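Long-range contacts in oxidoreductase (Listeria innocua, PDB 3E18), which binds NAD in a Rossmann-fold domain and is probably a dehydrogenase of the GFO/IDH/MocA family, its substrate unknown: residues K5-I10 against E31-F36; T22-A27 against S306-F311; L81-L86 against L106-V111. All coordinates share one frame; numbering follows the deposited sequence.

Contact 1. Residues K5-I10 against E31-F36; sequences KYQLVI and EVHGVF. With NAD (nicotinamide-adenine-dinucleotide), chain E.
Gln-7 and His-33 meet on the partly exposed side of a parallel strand pair in the first beta-alpha-beta unit of the Rossmann fold. His-33 ND1 donates to Gln-7 OE1 over 2.8 Å in a nearly straight bond. The amide oxygen lies at the ring edge, in the ring plane, while amide and ring planes stand 80° apart. Gln-7 reaches this place because its chain folds back at chi2 (-62°), and its NE2 then donates to Lys-5 O at 2.9 Å, so both ends of the amide are held and its rotation is fixed. Alongside runs the Glu-31 side chain, pointing the same way as Gln-7, with Glu-31 CG 3.3 Å from Gln-7 OE1. The contact is looser just before strand 6-11: Lys-5 crosses Glu-31 at about a right angle, its NZ 5.6 Å from Glu-31 OE1, too far for an ion pair, and weakly hydrogen-bonded to Asp-28 O.

The buried half is held by backbone bonds and branched side chains. Leu-8 N donates to Glu-31 O and Leu-8 O accepts from His-33 N; beyond, Ile-10 N donates to Gly-34 O and Ile-10 O accepts from Phe-36 N at 2.8 Å. Between these two sets the register slips by one residue, a beta bulge, and Gly-34 N is left buried without a partner. On the face of Leu-8, Ile-10 CG1 packs on Val-32 CG1 at 4.0 Å, and Ile-10 CB on Val-35 CG2. Phe-36 closes the strand end, its CE2 3.7 Å from NAD C2A of the adenine.

Helix 15-25 packs on the Leu-8 and Ile-10 face, Val-9 and Phe-36 lean on helix 57-62, and strand 68-71 continues the sheet beyond strand 6-11.

Contact 2. Residues T22-A27 against S306-F311; sequences TLASAA and SFYNNF
Tyr-308 lays its ring against Ala-24, joining the C-terminal part of helix 15-25, the first helix of the Rossmann fold, to the start of helix 307-315, which comes from much later in the chain. Helix 307-315 opens with an N-cap: Ser-306 OG accepts from Asn-309 N at 3.2 Å, tying the first turn together. Phe-307 follows, turned toward strand 119-122, where its ring meets His-122 edge-to-face; its CD2 also backs one face of the Tyr-308 ring.

The opposite face of that ring receives Ala-24, whose CA sits 4.0 Å from the ring centroid and only 15° off the normal, a CH-pi contact. Leu-23 CB approaches Tyr-308 CE1 obliquely at 3.8 Å, and Ala-24 CB touches the phenol end at CZ. The hydroxyl hydrogen-bonds to ND1 of His-20, one turn earlier in helix 15-25. At the root of the side chain, Tyr-308 CB packs on Ala-27 CB.

Asn-309 completes the contact with both ends of its amide. Asn-309 CG stands anti to the carbonyl carbon (chi1 -79°), carrying OD1 close to Ala-27, where it accepts from Asp-28 N just beyond. From the other end, Asn-309 ND2 donates to a water at 3.0 Å, and that water in turn donates to Ala-26 O at 2.6 Å.

Contact 3. Residues L81-L86 against L106-V111; sequences LAISAL and LAIMDV
Segments 81-86 and 106-111, of helices 78-87 and 102-115, run side by side in the same direction, their axes 9.7 Å apart and only 6° from parallel, with Ile-83 and Ile-108 nearest at the backbone. No hydrogen bond joins the two segments, and the whole contact is made by aliphatic side chains.

Ile-108 is the common partner of three residues, and each of its branches has its own neighbour. Its CG1 meets Ile-83 CG1 at 3.8 Å, the two side chains crossing at a slant. From the end of the same branch, Ile-108 CD1 reaches Ala-82 CB at 4.0 Å. CG2 stands anti to the backbone N while CG1 lies beside it (chi1 -66°). This torsion splits the two branches: CG1 goes to Ile-83, and Ile-108 CG2 to Leu-86 CD1, at 3.8 Å. Leu-86 and Ile-108 cross at about a right angle.

One turn on, Val-111 fits between Ile-83 and Leu-86. Its CG1 touches Leu-86 CB at 3.8 Å, and its CG2 stands 4.2 Å from Ile-83 CG2, a looser approach toward the partly exposed side.

Such near-parallel neighbours follow from successive beta-alpha-beta crossovers, in which strand 91-95 links the two helices. Ala-82 and Ala-85 rest on strand 68-71, Ala-85 also meets helix 57-62, and on the far flank Leu-106 and Met-109 touch helix 325-344.

In the fold
All three contacts involve the Rossmann domain. Contacts 1 and 2 adjoin, their centres 12 Å apart, and share helix 15-25: its Ala-24 packs on Leu-8 of the strand pair while also meeting Tyr-308. Their segments alternate along the chain, since 22-27 falls between the two strands and its partner 306-311 comes long after both. Contact 3, its centre about 19 Å from that of contact 1 and about 22 Å from that of contact 2, follows contact 1 in sequence, nested within the loop that contact 2 closes. Contact 1 lies in the five-stranded parallel sheet, contact 2 on its Leu-8 and Ile-10 face, and contact 3 between helices on the Val-9 side, with NAD nearest contact 1.

Contact 1. Residues K5-I10 against E31-F36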
loop_
_atom_site.group_PDB
_atom_site.type_symbol
_atom_site.label_atom_id
_atom_site.label_comp_id
_atom_site.label_asym_id
_atom_site.label_seq_id
_atom_site.Cartn_x
_atom_site.Cartn_y
_atom_site.Cartn_z
ATOM N N LYS A 5 -26.940 -39.080 -13.748
ATOM C CA LYS A 5 -25.808 -38.187 -13.981
ATOM C C LYS A 5 -26.100 -37.068 -14.977
ATOM O O LYS A 5 -26.509 -37.333 -16.112
ATOM C CB LYS A 5 -24.581 -38.980 -14.439
ATOM C CG LYS A 5 -23.718 -39.494 -13.297
ATOM C CD LYS A 5 -22.332 -39.895 -13.792
ATOM C CE LYS A 5 -21.314 -39.964 -12.656
ATOM N NZ LYS A 5 -21.663 -40.997 -11.640
ATOM N N TYR A 6 -25.880 -35.822 -14.552
ATOM C CA TYR A 6 -25.965 -34.671 -15.449
ATOM C C TYR A 6 -24.840 -34.695 -16.467
ATOM O O TYR A 6 -23.697 -34.962 -16.121
ATOM C CB TYR A 6 -25.883 -33.378 -14.675
ATOM C CG TYR A 6 -27.099 -33.086 -13.839
ATOM C CD1 TYR A 6 -28.258 -32.578 -14.418
ATOM C CD2 TYR A 6 -27.085 -33.305 -12.468
ATOM C CE1 TYR A 6 -29.386 -32.293 -13.643
ATOM C CE2 TYR A 6 -28.210 -33.021 -11.682
ATOM C CZ TYR A 6 -29.352 -32.520 -12.282
ATOM O OH TYR A 6 -30.463 -32.239 -11.509
ATOM N N GLN A 7 -25.176 -34.396 -17.716
ATOM C CA GLN A 7 -24.217 -34.404 -18.803
ATOM C C GLN A 7 -23.805 -32.982 -19.126
ATOM O O GLN A 7 -24.651 -32.144 -19.480
ATOM C CB GLN A 7 -24.846 -35.055 -20.036
ATOM C CG GLN A 7 -25.434 -36.441 -19.766
ATOM C CD GLN A 7 -24.388 -37.432 -19.314
ATOM O OE1 GLN A 7 -23.384 -37.648 -19.999
ATOM N NE2 GLN A 7 -24.615 -38.044 -18.149
ATOM N N LEU A 8 -22.506 -32.725 -19.001
ATOM C CA LEU A 8 -21.914 -31.408 -19.244
ATOM C C LEU A 8 -21.104 -31.432 -20.526
ATOM O O LEU A 8 -20.333 -32.360 -20.740
ATOM C CB LEU A 8 -20.985 -31.037 -18.081
ATOM C CG LEU A 8 -20.241 -29.703 -18.193
ATOM C CD1 LEU A 8 -21.161 -28.588 -17.682
ATOM C CD2 LEU A 8 -18.972 -29.749 -17.393
ATOM N N VAL A 9 -21.269 -30.421 -21.379
ATOM C CA VAL A 9 -20.378 -30.262 -22.533
ATOM C C VAL A 9 -19.416 -29.094 -22.306
ATOM O O VAL A 9 -19.826 -28.008 -21.875
ATOM C CB VAL A 9 -21.158 -30.125 -23.873
ATOM C CG1 VAL A 9 -20.241 -29.690 -25.024
ATOM C CG2 VAL A 9 -21.868 -31.451 -24.211
ATOM N N ILE A 10 -18.134 -29.345 -22.574
ATOM C CA ILE A 10 -17.082 -28.335 -22.499
ATOM C C ILE A 10 -17.060 -27.530 -23.792
ATOM O O ILE A 10 -16.871 -28.086 -24.878
ATOM C CB ILE A 10 -15.678 -28.986 -22.257
ATOM C CG1 ILE A 10 -15.655 -29.816 -20.964
ATOM C CG2 ILE A 10 -14.541 -27.944 -22.306
ATOM C CD1 ILE A 10 -15.963 -29.067 -19.709
ATOM N N GLU A 31 -21.014 -35.807 -15.390
ATOM C CA GLU A 31 -19.917 -36.270 -16.223
ATOM C C GLU A 31 -19.746 -35.386 -17.453
ATOM O O GLU A 31 -20.636 -34.591 -17.782
ATOM C CB GLU A 31 -20.096 -37.749 -16.586
ATOM C CG GLU A 31 -21.146 -38.035 -17.621
ATOM C CD GLU A 31 -21.184 -39.505 -18.024
ATOM O OE1 GLU A 31 -21.714 -40.324 -17.236
ATOM O OE2 GLU A 31 -20.700 -39.828 -19.137
ATOM N N VAL A 32 -18.591 -35.511 -18.110
ATOM C CA VAL A 32 -18.321 -34.775 -19.325
ATOM C C VAL A 32 -18.867 -35.584 -20.489
ATOM O O VAL A 32 -18.354 -36.657 -20.813
ATOM C CB VAL A 32 -16.811 -34.502 -19.532
ATOM C CG1 VAL A 32 -16.590 -33.709 -20.802
ATOM C CG2 VAL A 32 -16.220 -33.764 -18.329
ATOM N N HIS A 33 -19.917 -35.063 -21.107
ATOM C CA HIS A 33 -20.556 -35.722 -22.241
ATOM C C HIS A 33 -19.734 -35.546 -23.502
ATOM O O HIS A 33 -19.744 -36.399 -24.386
ATOM C CB HIS A 33 -21.945 -35.141 -22.457
ATOM C CG HIS A 33 -22.842 -36.010 -23.279
ATOM N ND1 HIS A 33 -23.500 -37.104 -22.757
ATOM C CD2 HIS A 33 -23.203 -35.941 -24.582
ATOM C CE1 HIS A 33 -24.224 -37.672 -23.706
ATOM N NE2 HIS A 33 -24.060 -36.986 -24.822
ATOM N N GLY A 34 -19.030 -34.424 -23.584
ATOM C CA GLY A 34 -18.241 -34.106 -24.756
ATOM C C GLY A 34 -17.716 -32.684 -24.822
ATOM O O GLY A 34 -17.796 -31.923 -23.852
ATOM N N VAL A 35 -17.188 -32.331 -25.991
ATOM C CA VAL A 35 -16.408 -31.114 -26.172
ATOM C C VAL A 35 -16.760 -30.418 -27.490
ATOM O O VAL A 35 -16.889 -31.065 -28.527
ATOM C CB VAL A 35 -14.878 -31.437 -26.181
ATOM C CG1 VAL A 35 -14.062 -30.244 -26.651
ATOM C CG2 VAL A 35 -14.401 -31.900 -24.816
ATOM N N PHE A 36 -16.914 -29.096 -27.443
ATOM C CA PHE A 36 -16.861 -28.282 -28.652
ATOM C C PHE A 36 -15.783 -27.210 -28.560
ATOM O O PHE A 36 -15.620 -26.561 -27.522
ATOM C CB PHE A 36 -18.215 -27.625 -28.967
ATOM C CG PHE A 36 -18.165 -26.708 -30.158
ATOM C CD1 PHE A 36 -17.988 -27.225 -31.443
ATOM C CD2 PHE A 36 -18.236 -25.326 -29.996
ATOM C CE1 PHE A 36 -17.892 -26.384 -32.545
ATOM C CE2 PHE A 36 -18.155 -24.476 -31.098
ATOM C CZ PHE A 36 -17.983 -25.008 -32.373
HETATM P PA NAD E . -7.375 -20.393 -24.156
HETATM O O1A NAD E . -6.293 -21.280 -23.672
HETATM O O2A NAD E . -6.953 -19.436 -25.195
HETATM O O5B NAD E . -8.615 -21.273 -24.672
HETATM C C5B NAD E . -9.825 -20.724 -25.145
HETATM C C4B NAD E . -10.416 -21.724 -26.133
HETATM O O4B NAD E . -11.700 -21.311 -26.564
HETATM C C3B NAD E . -9.543 -21.845 -27.380
HETATM O O3B NAD E . -9.242 -23.203 -27.598
HETATM C C2B NAD E . -10.414 -21.294 -28.490
HETATM O O2B NAD E . -10.196 -21.937 -29.725
HETATM C C1B NAD E . -11.814 -21.530 -27.954
HETATM N N9A NAD E . -12.821 -20.620 -28.520
HETATM C C8A NAD E . -12.668 -19.295 -28.852
HETATM N N7A NAD E . -13.848 -18.831 -29.327
HETATM C C5A NAD E . -14.745 -19.846 -29.305
HETATM C C6A NAD E . -16.080 -19.927 -29.685
HETATM N N6A NAD E . -16.737 -18.814 -30.006
HETATM N N1A NAD E . -16.755 -21.130 -29.545
HETATM C C2A NAD E . -16.114 -22.244 -29.040
HETATM N N3A NAD E . -14.788 -22.155 -28.668
HETATM C C4A NAD E . -14.114 -20.977 -28.800
HETATM O O3 NAD E . -7.996 -19.587 -22.895
HETATM P PN NAD E . -7.949 -20.086 -21.381
HETATM O O1N NAD E . -6.708 -19.589 -20.729
HETATM O O2N NAD E . -8.322 -21.516 -21.287
HETATM O O5D NAD E . -9.160 -19.204 -20.726
HETATM C C5D NAD E . -10.500 -19.301 -21.159
HETATM C C4D NAD E . -11.439 -18.731 -20.071
HETATM O O4D NAD E . -11.138 -19.321 -18.819
HETATM C C3D NAD E . -11.283 -17.235 -19.866
HETATM O O3D NAD E . -12.539 -16.678 -19.509
HETATM C C2D NAD E . -10.360 -17.099 -18.673
HETATM O O2D NAD E . -10.662 -15.925 -17.953
HETATM C C1D NAD E . -10.717 -18.342 -17.870
HETATM N N1N NAD E . -9.648 -18.865 -16.978
HETATM C C2N NAD E . -9.971 -19.014 -15.659
HETATM C C3N NAD E . -9.057 -19.500 -14.731
HETATM C C7N NAD E . -9.546 -19.856 -13.360
HETATM O O7N NAD E . -8.610 -20.149 -12.358
HETATM N N7N NAD E . -10.857 -19.903 -13.106
HETATM C C4N NAD E . -7.779 -19.881 -15.165
HETATM C C5N NAD E . -7.453 -19.745 -16.517
HETATM C C6N NAD E . -8.400 -19.243 -17.417
#

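Contact 2. Residues T22-A27 against S306-F311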
loop_
_atom_site.group_PDB
_atom_site.type_symbol
_atom_site.label_atom_id
_atom_site.label_comp_id
_atom_site.label_asym_id
_atom_site.label_seq_id
_atom_site.Cartn_x
_atom_site.Cartn_y
_atom_site.Cartn_z
ATOM N N THR A 22 -11.090 -32.702 -16.033
ATOM C CA THR A 22 -10.661 -33.243 -14.741
ATOM C C THR A 22 -11.543 -32.780 -13.579
ATOM O O THR A 22 -11.936 -33.590 -12.743
ATOM C CB THR A 22 -9.176 -32.913 -14.465
ATOM O OG1 THR A 22 -8.399 -33.229 -15.626
ATOM C CG2 THR A 22 -8.645 -33.717 -13.286
ATOM N N LEU A 23 -11.875 -31.491 -13.547
ATOM C CA LEU A 23 -12.678 -30.922 -12.456
ATOM C C LEU A 23 -14.109 -31.440 -12.390
ATOM O O LEU A 23 -14.569 -31.859 -11.322
ATOM C CB LEU A 23 -12.705 -29.387 -12.529
ATOM C CG LEU A 23 -11.458 -28.602 -12.128
ATOM C CD1 LEU A 23 -11.665 -27.102 -12.350
ATOM C CD2 LEU A 23 -11.090 -28.891 -10.680
ATOM N N ALA A 24 -14.816 -31.398 -13.516
ATOM C CA ALA A 24 -16.216 -31.838 -13.562
ATOM C C ALA A 24 -16.371 -33.350 -13.313
ATOM O O ALA A 24 -17.324 -33.781 -12.657
ATOM C CB ALA A 24 -16.857 -31.437 -14.881
ATOM N N SER A 25 -15.418 -34.139 -13.816
ATOM C CA SER A 25 -15.394 -35.597 -13.602
ATOM C C SER A 25 -15.243 -36.025 -12.140
ATOM O O SER A 25 -15.677 -37.115 -11.765
ATOM C CB SER A 25 -14.270 -36.234 -14.412
ATOM O OG SER A 25 -14.496 -36.071 -15.796
ATOM N N ALA A 26 -14.623 -35.171 -11.327
ATOM C CA ALA A 26 -14.421 -35.446 -9.909
ATOM C C ALA A 26 -15.692 -35.260 -9.083
ATOM O O ALA A 26 -15.744 -35.672 -7.924
ATOM C CB ALA A 26 -13.293 -34.577 -9.357
ATOM N N ALA A 27 -16.710 -34.638 -9.670
ATOM C CA ALA A 27 -17.982 -34.431 -8.976
ATOM C C ALA A 27 -18.778 -35.733 -8.955
ATOM O O ALA A 27 -18.559 -36.597 -9.793
ATOM C CB ALA A 27 -18.779 -33.331 -9.644
ATOM N N SER A 306 -17.357 -29.051 -2.858
ATOM C CA SER A 306 -16.626 -28.502 -3.987
ATOM C C SER A 306 -17.567 -27.686 -4.877
ATOM O O SER A 306 -18.790 -27.808 -4.769
ATOM C CB SER A 306 -15.978 -29.630 -4.804
ATOM O OG SER A 306 -16.936 -30.322 -5.616
ATOM N N PHE A 307 -16.994 -26.838 -5.727
ATOM C CA PHE A 307 -17.783 -26.025 -6.660
ATOM C C PHE A 307 -18.767 -26.877 -7.481
ATOM O O PHE A 307 -19.966 -26.615 -7.506
ATOM C CB PHE A 307 -16.859 -25.228 -7.595
ATOM C CG PHE A 307 -17.596 -24.484 -8.666
ATOM C CD1 PHE A 307 -18.091 -23.211 -8.413
ATOM C CD2 PHE A 307 -17.823 -25.062 -9.917
ATOM C CE1 PHE A 307 -18.777 -22.527 -9.394
ATOM C CE2 PHE A 307 -18.524 -24.386 -10.904
ATOM C CZ PHE A 307 -18.997 -23.118 -10.646
ATOM N N TYR A 308 -18.254 -27.909 -8.133
ATOM C CA TYR A 308 -19.080 -28.725 -9.012
ATOM C C TYR A 308 -20.106 -29.588 -8.293
ATOM O O TYR A 308 -21.168 -29.847 -8.853
ATOM C CB TYR A 308 -18.205 -29.573 -9.938
ATOM C CG TYR A 308 -17.879 -28.898 -11.247
ATOM C CD1 TYR A 308 -16.566 -28.566 -11.574
ATOM C CD2 TYR A 308 -18.888 -28.589 -12.168
ATOM C CE1 TYR A 308 -16.263 -27.956 -12.783
ATOM C CE2 TYR A 308 -18.594 -27.988 -13.375
ATOM C CZ TYR A 308 -17.278 -27.680 -13.680
ATOM O OH TYR A 308 -16.982 -27.082 -14.877
ATOM N N ASN A 309 -19.827 -29.998 -7.051
ATOM C CA ASN A 309 -20.829 -30.718 -6.265
ATOM C C ASN A 309 -21.907 -29.774 -5.792
ATOM O O ASN A 309 -23.083 -30.139 -5.713
ATOM C CB ASN A 309 -20.208 -31.457 -5.077
ATOM C CG ASN A 309 -19.543 -32.754 -5.488
ATOM O OD1 ASN A 309 -19.959 -33.404 -6.446
ATOM N ND2 ASN A 309 -18.506 -33.139 -4.764
ATOM N N ASN A 310 -21.509 -28.547 -5.502
ATOM C CA ASN A 310 -22.497 -27.523 -5.177
ATOM C C ASN A 310 -23.407 -27.175 -6.372
ATOM O O ASN A 310 -24.612 -26.980 -6.201
ATOM C CB ASN A 310 -21.819 -26.265 -4.668
ATOM C CG ASN A 310 -22.813 -25.173 -4.363
ATOM O OD1 ASN A 310 -22.733 -24.071 -4.904
ATOM N ND2 ASN A 310 -23.787 -25.495 -3.545
ATOM N N PHE A 311 -22.812 -27.051 -7.556
ATOM C CA PHE A 311 -23.543 -26.827 -8.811
ATOM C C PHE A 311 -24.616 -27.915 -9.025
ATOM O O PHE A 311 -25.769 -27.591 -9.298
ATOM C CB PHE A 311 -22.573 -26.782 -10.008
ATOM C CG PHE A 311 -23.255 -26.643 -11.357
ATOM C CD1 PHE A 311 -23.894 -25.457 -11.718
ATOM C CD2 PHE A 311 -23.240 -27.697 -12.272
ATOM C CE1 PHE A 311 -24.528 -25.329 -12.961
ATOM C CE2 PHE A 311 -23.860 -27.578 -13.519
ATOM C CZ PHE A 311 -24.508 -26.397 -13.862
HETATM O O HOH W 1 -17.004 -35.589 -5.647
#

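Contact 3. Residues L81-L86 against L106-V111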
loop_
_atom_site.group_PDB
_atom_site.type_symbol
_atom_site.label_atom_id
_atom_site.label_comp_id
_atom_site.label_asym_id
_atom_site.label_seq_id
_atom_site.Cartn_x
_atom_site.Cartn_y
_atom_site.Cartn_z
ATOM N N LEU A 81 -22.672 -17.028 -25.935
ATOM C CA LEU A 81 -22.706 -18.477 -25.735
ATOM C C LEU A 81 -23.571 -18.883 -24.548
ATOM O O LEU A 81 -24.269 -19.891 -24.618
ATOM C CB LEU A 81 -21.291 -19.045 -25.591
ATOM C CG LEU A 81 -20.335 -18.760 -26.755
ATOM C CD1 LEU A 81 -18.920 -19.274 -26.464
ATOM C CD2 LEU A 81 -20.837 -19.308 -28.072
ATOM N N ALA A 82 -23.526 -18.099 -23.469
ATOM C CA ALA A 82 -24.354 -18.357 -22.287
ATOM C C ALA A 82 -25.831 -18.154 -22.568
ATOM O O ALA A 82 -26.634 -19.013 -22.238
ATOM C CB ALA A 82 -23.917 -17.503 -21.092
ATOM N N ILE A 83 -26.185 -17.021 -23.172
ATOM C CA ILE A 83 -27.593 -16.740 -23.484
ATOM C C ILE A 83 -28.128 -17.788 -24.475
ATOM O O ILE A 83 -29.206 -18.320 -24.275
ATOM C CB ILE A 83 -27.796 -15.284 -23.982
ATOM C CG1 ILE A 83 -27.555 -14.304 -22.824
ATOM C CG2 ILE A 83 -29.194 -15.100 -24.624
ATOM C CD1 ILE A 83 -27.552 -12.833 -23.224
ATOM N N SER A 84 -27.337 -18.142 -25.487
ATOM C CA SER A 84 -27.698 -19.239 -26.393
ATOM C C SER A 84 -27.972 -20.562 -25.689
ATOM O O SER A 84 -28.936 -21.252 -26.025
ATOM C CB SER A 84 -26.607 -19.466 -27.441
ATOM O OG SER A 84 -26.591 -18.382 -28.333
ATOM N N ALA A 85 -27.111 -20.933 -24.740
ATOM C CA ALA A 85 -27.277 -22.200 -24.030
ATOM C C ALA A 85 -28.519 -22.162 -23.161
ATOM O O ALA A 85 -29.322 -23.102 -23.165
ATOM C CB ALA A 85 -26.046 -22.522 -23.209
ATOM N N LEU A 86 -28.704 -21.057 -22.447
ATOM C CA LEU A 86 -29.900 -20.879 -21.638
ATOM C C LEU A 86 -31.176 -21.032 -22.465
ATOM O O LEU A 86 -32.008 -21.876 -22.132
ATOM C CB LEU A 86 -29.881 -19.556 -20.871
ATOM C CG LEU A 86 -28.820 -19.503 -19.757
ATOM C CD1 LEU A 86 -28.570 -18.074 -19.331
ATOM C CD2 LEU A 86 -29.177 -20.388 -18.546
ATOM N N LEU A 106 -26.451 -8.957 -15.970
ATOM C CA LEU A 106 -27.850 -8.727 -15.605
ATOM C C LEU A 106 -28.770 -9.290 -16.707
ATOM O O LEU A 106 -29.807 -9.892 -16.404
ATOM C CB LEU A 106 -28.092 -7.235 -15.411
ATOM C CG LEU A 106 -28.653 -6.620 -14.136
ATOM C CD1 LEU A 106 -28.175 -7.325 -12.861
ATOM C CD2 LEU A 106 -28.264 -5.157 -14.107
ATOM N N ALA A 107 -28.360 -9.129 -17.968
ATOM C CA ALA A 107 -29.066 -9.733 -19.103
ATOM C C ALA A 107 -29.119 -11.256 -19.025
ATOM O O ALA A 107 -30.183 -11.843 -19.223
ATOM C CB ALA A 107 -28.469 -9.281 -20.418
ATOM N N ILE A 108 -27.971 -11.885 -18.752
ATOM C CA ILE A 108 -27.890 -13.328 -18.577
ATOM C C ILE A 108 -28.756 -13.830 -17.422
ATOM O O ILE A 108 -29.494 -14.803 -17.584
ATOM C CB ILE A 108 -26.447 -13.781 -18.367
ATOM C CG1 ILE A 108 -25.637 -13.518 -19.634
ATOM C CG2 ILE A 108 -26.401 -15.262 -17.991
ATOM C CD1 ILE A 108 -24.156 -13.856 -19.482
ATOM N N MET A 109 -28.679 -13.137 -16.284
ATOM C CA MET A 109 -29.508 -13.421 -15.114
ATOM C C MET A 109 -31.007 -13.399 -15.441
ATOM O O MET A 109 -31.757 -14.298 -15.021
ATOM C CB MET A 109 -29.187 -12.440 -13.966
ATOM C CG MET A 109 -27.856 -12.723 -13.212
ATOM S SD MET A 109 -27.287 -11.388 -12.101
ATOM C CE MET A 109 -28.639 -11.279 -10.936
ATOM N N ASP A 110 -31.421 -12.381 -16.195
ATOM C CA ASP A 110 -32.795 -12.255 -16.687
ATOM C C ASP A 110 -33.223 -13.447 -17.545
ATOM O O ASP A 110 -34.271 -14.024 -17.312
ATOM C CB ASP A 110 -32.959 -10.962 -17.487
ATOM C CG ASP A 110 -33.032 -9.723 -16.605
ATOM O OD1 ASP A 110 -33.297 -9.843 -15.387
ATOM O OD2 ASP A 110 -32.822 -8.623 -17.150
ATOM N N VAL A 111 -32.398 -13.808 -18.521
ATOM C CA VAL A 111 -32.669 -14.961 -19.375
ATOM C C VAL A 111 -32.768 -16.254 -18.548
ATOM O O VAL A 111 -33.726 -16.994 -18.705
ATOM C CB VAL A 111 -31.635 -15.097 -20.533
ATOM C CG1 VAL A 111 -31.863 -16.383 -21.332
ATOM C CG2 VAL A 111 -31.703 -13.877 -21.463
#